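Local atomic coordinates of SusD homolog (Bacteroides ovatus, PDB entry 4F53), a protein that probably binds mucin O-glycans, as a SusD-like lipoprotein of the outer membrane with a TPR-like helical fold. Residues Gly355-Ala358 against Lys359-Tyr362; Thr220-Gln223 against Leu224-Ala228. All coordinates share one frame; numbering follows the deposited sequence.

Contact 1 (Gly355-Ala358 against Lys359-Tyr362)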
ATOM      1  N   GLY A 355       8.948 -19.253 -13.467  1.00 30.00           N
ATOM      2  CA  GLY A 355       9.095 -19.206 -14.914  1.00 31.21           C
ATOM      3  C   GLY A 355      10.276 -18.390 -15.412  1.00 37.58           C
ATOM      4  O   GLY A 355      10.243 -17.914 -16.542  1.00 40.21           O
ATOM      5  N   GLY A 356      11.322 -18.241 -14.599  1.00 32.18           N
ATOM      6  CA  GLY A 356      12.518 -17.484 -14.965  1.00 29.55           C
ATOM      7  C   GLY A 356      13.398 -17.169 -13.780  1.00 31.92           C
ATOM      8  O   GLY A 356      13.054 -17.495 -12.642  1.00 30.76           O
ATOM      9  N   THR A 357      14.541 -16.516 -14.022  1.00 28.98           N
ATOM     10  CA  THR A 357      15.495 -16.155 -12.961  1.00 27.59           C
ATOM     11  C   THR A 357      15.066 -14.885 -12.213  1.00 31.66           C
ATOM     12  O   THR A 357      14.260 -14.106 -12.713  1.00 32.88           O
ATOM     13  CB  THR A 357      16.910 -15.991 -13.544  1.00 35.35           C
ATOM     14  OG1 THR A 357      16.915 -14.870 -14.416  1.00 36.77           O
ATOM     15  CG2 THR A 357      17.373 -17.239 -14.320  1.00 28.05           C
ATOM     16  N   ALA A 358      15.565 -14.712 -10.984  1.00 26.78           N
ATOM     17  CA  ALA A 358      15.348 -13.519 -10.148  1.00 24.25           C
ATOM     18  C   ALA A 358      15.809 -12.251 -10.910  1.00 30.60           C
ATOM     19  O   ALA A 358      15.087 -11.259 -10.943  1.00 29.55           O
ATOM     20  CB  ALA A 358      16.116 -13.661  -8.843  1.00 23.37           C
ATOM     21  N   LYS A 359      16.986 -12.323 -11.567  1.00 28.28           N
ATOM     22  CA  LYS A 359      17.536 -11.229 -12.339  1.00 28.99           C
ATOM     23  C   LYS A 359      16.613 -10.824 -13.476  1.00 34.59           C
ATOM     24  O   LYS A 359      16.409  -9.630 -13.678  1.00 33.59           O
ATOM     25  CB  LYS A 359      18.922 -11.582 -12.889  1.00 30.99           C
ATOM     26  CG  LYS A 359      19.510 -10.485 -13.777  1.00 31.15           C
ATOM     27  CD  LYS A 359      20.929 -10.845 -14.256  1.00 35.81           C
ATOM     28  CE  LYS A 359      21.337 -10.035 -15.466  1.00 45.20           C
ATOM     29  NZ  LYS A 359      21.760  -8.671 -15.096  1.00 64.70           N
ATOM     30  N   ASP A 360      16.057 -11.803 -14.216  1.00 32.58           N
ATOM     31  CA  ASP A 360      15.195 -11.479 -15.344  1.00 33.04           C
ATOM     32  C   ASP A 360      13.909 -10.801 -14.919  1.00 34.45           C
ATOM     33  O   ASP A 360      13.524  -9.838 -15.573  1.00 36.59           O
ATOM     34  CB  ASP A 360      14.906 -12.721 -16.183  1.00 36.76           C
ATOM     35  CG  ASP A 360      16.102 -13.134 -17.042  1.00 48.99           C
ATOM     36  OD1 ASP A 360      17.063 -12.319 -17.173  1.00 51.82           O
ATOM     37  OD2 ASP A 360      16.077 -14.250 -17.592  1.00 51.49           O
ATOM     38  N   PHE A 361      13.291 -11.232 -13.805  1.00 27.45           N
ATOM     39  CA  PHE A 361      12.074 -10.618 -13.316  1.00 26.75           C
ATOM     40  C   PHE A 361      12.326  -9.259 -12.669  1.00 30.66           C
ATOM     41  O   PHE A 361      11.487  -8.376 -12.793  1.00 32.24           O
ATOM     42  CB  PHE A 361      11.342 -11.536 -12.350  1.00 27.98           C
ATOM     43  CG  PHE A 361      10.704 -12.709 -13.054  1.00 29.39           C
ATOM     44  CD1 PHE A 361       9.797 -12.509 -14.093  1.00 30.43           C
ATOM     45  CD2 PHE A 361      11.005 -14.012 -12.674  1.00 29.56           C
ATOM     46  CE1 PHE A 361       9.222 -13.593 -14.748  1.00 33.13           C
ATOM     47  CE2 PHE A 361      10.394 -15.096 -13.308  1.00 32.23           C
ATOM     48  CZ  PHE A 361       9.521 -14.880 -14.350  1.00 31.32           C
ATOM     49  N   TYR A 362      13.468  -9.089 -12.005  1.00 25.54           N
ATOM     50  CA  TYR A 362      13.897  -7.816 -11.423  1.00 24.62           C
ATOM     51  C   TYR A 362      13.975  -6.743 -12.536  1.00 29.19           C
ATOM     52  O   TYR A 362      13.374  -5.678 -12.413  1.00 28.77           O
ATOM     53  CB  TYR A 362      15.273  -8.005 -10.755  1.00 23.81           C
ATOM     54  CG  TYR A 362      15.904  -6.733 -10.243  1.00 24.01           C
ATOM     55  CD1 TYR A 362      15.448  -6.125  -9.075  1.00 24.88           C
ATOM     56  CD2 TYR A 362      16.988  -6.161 -10.896  1.00 24.78           C
ATOM     57  CE1 TYR A 362      16.041  -4.967  -8.589  1.00 22.59           C
ATOM     58  CE2 TYR A 362      17.614  -5.030 -10.394  1.00 25.77           C
ATOM     59  CZ  TYR A 362      17.146  -4.443  -9.236  1.00 26.52           C
ATOM     60  OH  TYR A 362      17.766  -3.317  -8.771  1.00 27.00           O
TER
HETATM   61  O   HOH W   1      14.605 -16.031 -16.698  1.00 45.89           O
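An N-cap opens helix 358-372: Thr357, the last residue before the first turn, takes the amide of Asp360 on its side-chain oxygen. Asp360 N donates to Thr357 OG1 at 3.2 Å with an N-H...O angle of 155°. The hydroxyl is brought there by a first torsion of 66°, which sets OG1 between the backbone N and the carbonyl carbon and turns it over the start of the helix. In return the Asp360 carboxylate swings back toward Thr357 N but stops short of it, and water 1 fills the step: the water accepts from Thr357 N at 2.7 Å and donates to Asp360 OD2 at 2.5 Å. Two links, one direct and one through water, thus join the same pair of residues. The backbone of the first turn follows, with Phe361 N bonded to Thr357 O and Tyr362 N to Ala358 O, the latter at 2.9 Å.

The Phe361 ring lies alongside the incoming chain. Its CZ edge meets Gly355 C at 3.7 Å, near the ring plane, while CE2 lies 3.5 Å from Gly356 N. A CB on Gly356 would come tight against CE2, so the glycine lets the ring lie this close. Arg344 and Ala345 of helix 337-349 also touch Phe361. The Tyr362 ring runs off to other partners, its OH hydrogen-bonded to Val416 O. The whole is a threonine N-cap of an alpha-helix, resembling a capping box except that the return link from the N-cap amide runs through water.

Contact 2 (Thr220-Gln223 against Leu224-Ala228)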
ATOM      1  N   THR A 220       1.191 -25.132   0.272  1.00 32.12           N
ATOM      2  CA  THR A 220       2.140 -24.232   0.947  1.00 31.31           C
ATOM      3  C   THR A 220       2.213 -22.887   0.225  1.00 34.23           C
ATOM      4  O   THR A 220       1.683 -22.754  -0.892  1.00 34.32           O
ATOM      5  CB  THR A 220       3.536 -24.886   0.974  1.00 33.85           C
ATOM      6  OG1 THR A 220       3.978 -25.033  -0.374  1.00 35.78           O
ATOM      7  CG2 THR A 220       3.537 -26.245   1.680  1.00 25.95           C
ATOM      8  N   SER A 221       2.884 -21.902   0.842  1.00 30.14           N
ATOM      9  CA  SER A 221       3.109 -20.592   0.218  1.00 28.51           C
ATOM     10  C   SER A 221       3.760 -20.774  -1.181  1.00 29.96           C
ATOM     11  O   SER A 221       3.299 -20.183  -2.155  1.00 28.03           O
ATOM     12  CB  SER A 221       3.997 -19.716   1.093  1.00 30.87           C
ATOM     13  OG  SER A 221       3.438 -19.497   2.372  1.00 40.94           O
ATOM     14  N   GLN A 222       4.806 -21.612  -1.269  1.00 27.15           N
ATOM     15  CA  GLN A 222       5.486 -21.923  -2.528  1.00 28.00           C
ATOM     16  C   GLN A 222       4.495 -22.446  -3.594  1.00 32.94           C
ATOM     17  O   GLN A 222       4.513 -21.961  -4.728  1.00 34.59           O
ATOM     18  CB  GLN A 222       6.597 -22.980  -2.304  1.00 29.87           C
ATOM     19  CG  GLN A 222       7.179 -23.498  -3.618  1.00 26.79           C
ATOM     20  CD  GLN A 222       8.271 -24.506  -3.478  1.00 38.42           C
ATOM     21  OE1 GLN A 222       8.607 -24.962  -2.389  1.00 34.15           O
ATOM     22  NE2 GLN A 222       8.817 -24.909  -4.611  1.00 28.59           N
ATOM     23  N   GLN A 223       3.657 -23.424  -3.215  1.00 29.94           N
ATOM     24  CA  GLN A 223       2.679 -24.064  -4.097  0.50 30.62           C
ATOM     25  C   GLN A 223       1.634 -23.078  -4.606  1.00 34.48           C
ATOM     26  O   GLN A 223       1.310 -23.106  -5.788  1.00 34.40           O
ATOM     27  CB  GLN A 223       1.987 -25.238  -3.383  0.50 32.70           C
ATOM     28  CG  GLN A 223       1.008 -26.028  -4.262  0.50 41.79           C
ATOM     29  CD  GLN A 223       0.498 -27.294  -3.611  0.50 68.45           C
ATOM     30  OE1 GLN A 223       1.039 -27.788  -2.605  0.50 71.60           O
ATOM     31  NE2 GLN A 223      -0.536 -27.872  -4.204  0.50 50.32           N
ATOM     32  N   LEU A 224       1.098 -22.226  -3.721  1.00 31.41           N
ATOM     33  CA  LEU A 224       0.084 -21.230  -4.094  1.00 30.30           C
ATOM     34  C   LEU A 224       0.670 -20.245  -5.111  1.00 32.40           C
ATOM     35  O   LEU A 224       0.028 -19.940  -6.109  1.00 32.31           O
ATOM     36  CB  LEU A 224      -0.432 -20.489  -2.838  1.00 30.08           C
ATOM     37  CG  LEU A 224      -1.212 -21.364  -1.823  1.00 33.97           C
ATOM     38  CD1 LEU A 224      -1.251 -20.710  -0.465  1.00 33.40           C
ATOM     39  CD2 LEU A 224      -2.624 -21.684  -2.326  1.00 33.92           C
ATOM     40  N   ALA A 225       1.916 -19.814  -4.883  1.00 29.00           N
ATOM     41  CA  ALA A 225       2.642 -18.888  -5.740  1.00 27.73           C
ATOM     42  C   ALA A 225       2.903 -19.517  -7.125  1.00 31.67           C
ATOM     43  O   ALA A 225       2.616 -18.887  -8.142  1.00 31.29           O
ATOM     44  CB  ALA A 225       3.942 -18.508  -5.078  1.00 27.26           C
ATOM     45  N   GLU A 226       3.396 -20.772  -7.153  1.00 29.95           N
ATOM     46  CA  GLU A 226       3.668 -21.528  -8.389  1.00 30.09           C
ATOM     47  C   GLU A 226       2.394 -21.762  -9.201  1.00 35.68           C
ATOM     48  O   GLU A 226       2.433 -21.612 -10.427  1.00 37.17           O
ATOM     49  CB  GLU A 226       4.356 -22.855  -8.089  1.00 31.28           C
ATOM     50  CG  GLU A 226       5.776 -22.672  -7.566  1.00 31.07           C
ATOM     51  CD  GLU A 226       6.532 -23.931  -7.193  1.00 41.37           C
ATOM     52  OE1 GLU A 226       5.926 -25.028  -7.154  1.00 41.95           O
ATOM     53  OE2 GLU A 226       7.762 -23.823  -6.996  1.00 36.98           O
ATOM     54  N   GLU A 227       1.268 -22.073  -8.527  1.00 31.29           N
ATOM     55  CA  GLU A 227      -0.032 -22.285  -9.186  1.00 31.10           C
ATOM     56  C   GLU A 227      -0.532 -21.010  -9.855  1.00 33.10           C
ATOM     57  O   GLU A 227      -1.026 -21.063 -10.969  1.00 32.76           O
ATOM     58  CB  GLU A 227      -1.087 -22.753  -8.170  1.00 32.16           C
ATOM     59  CG  GLU A 227      -1.031 -24.230  -7.826  1.00 36.36           C
ATOM     60  CD  GLU A 227      -2.026 -24.684  -6.772  1.00 50.71           C
ATOM     61  OE1 GLU A 227      -2.810 -23.845  -6.271  1.00 42.83           O
ATOM     62  OE2 GLU A 227      -2.033 -25.895  -6.464  1.00 54.05           O
ATOM     63  N   ALA A 228      -0.426 -19.879  -9.156  1.00 30.40           N
ATOM     64  CA  ALA A 228      -0.853 -18.546  -9.628  1.00 29.83           C
ATOM     65  C   ALA A 228      -0.106 -18.162 -10.929  1.00 32.91           C
ATOM     66  O   ALA A 228      -0.733 -17.740 -11.888  1.00 33.82           O
ATOM     67  CB  ALA A 228      -0.611 -17.496  -8.537  1.00 27.78           C
TER
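Gln222 and Glu226, one helical turn apart, are joined by a short, nearly straight hydrogen bond: Gln222 NE2 donates to Glu226 OE2 at 2.8 Å with an N-H...O angle of 173°. The oxygen lies in the amide plane but is itself met from above the carboxylate plane, the two flat groups standing 86° apart. With CG anti to the backbone N (chi1 171°) and the chain extended beyond it, Gln222 reaches along the helix, and its CG also packs 3.4 Å from Glu226 OE2. That oxygen accepts a second bond from Asn353 N, so a lysine in place of Glu226 would probably leave both donors without their acceptor and free the Gln222 amide to turn.

The packed side is formed by Leu224 and Ala225, both buried against helix 190-207; Leu224 CG sits 3.3 Å from Thr220 O, and Ala225 also touches Trp352. On the looser flank, the partly exposed Gln223 and Glu227 may repeat the pairing, but the bond from Gln223 NE2 to Glu227 OE2 is weak at 3.4 Å and doubtful, since Gln223 is modelled in two conformers. Glu227 OE1 forms salt bridges with Lys219 and Lys201. At the start of the turn Thr220 OG1 accepts from Gln223 N at 3.3 Å. With Leu224 and Ala225 buried on one side and the Gln and Glu pairs on the other, these are the N-capped first turns of an amphipathic helix in a TPR-like fold.

Overall arrangement
Following the chain from its N terminus, helix 190-207 leads through the short hairpin of strands 215-216 and 219-220 into contact 2, where helix 221-231 starts and packs back against 190-207. Much later helix 337-349 ends, and the loop after it enters contact 1 at the start of helix 358-372. Each contact is local and closes only a helical turn; they follow in series, neither nested nor crossed, with centres about 17 Å apart and nearest atoms about 8 Å apart. The loop between helices 337-349 and 358-372 bridges them: Trp352, Asn353 and Met354 meet contact 2, and Met354 also touches Phe361 of contact 1.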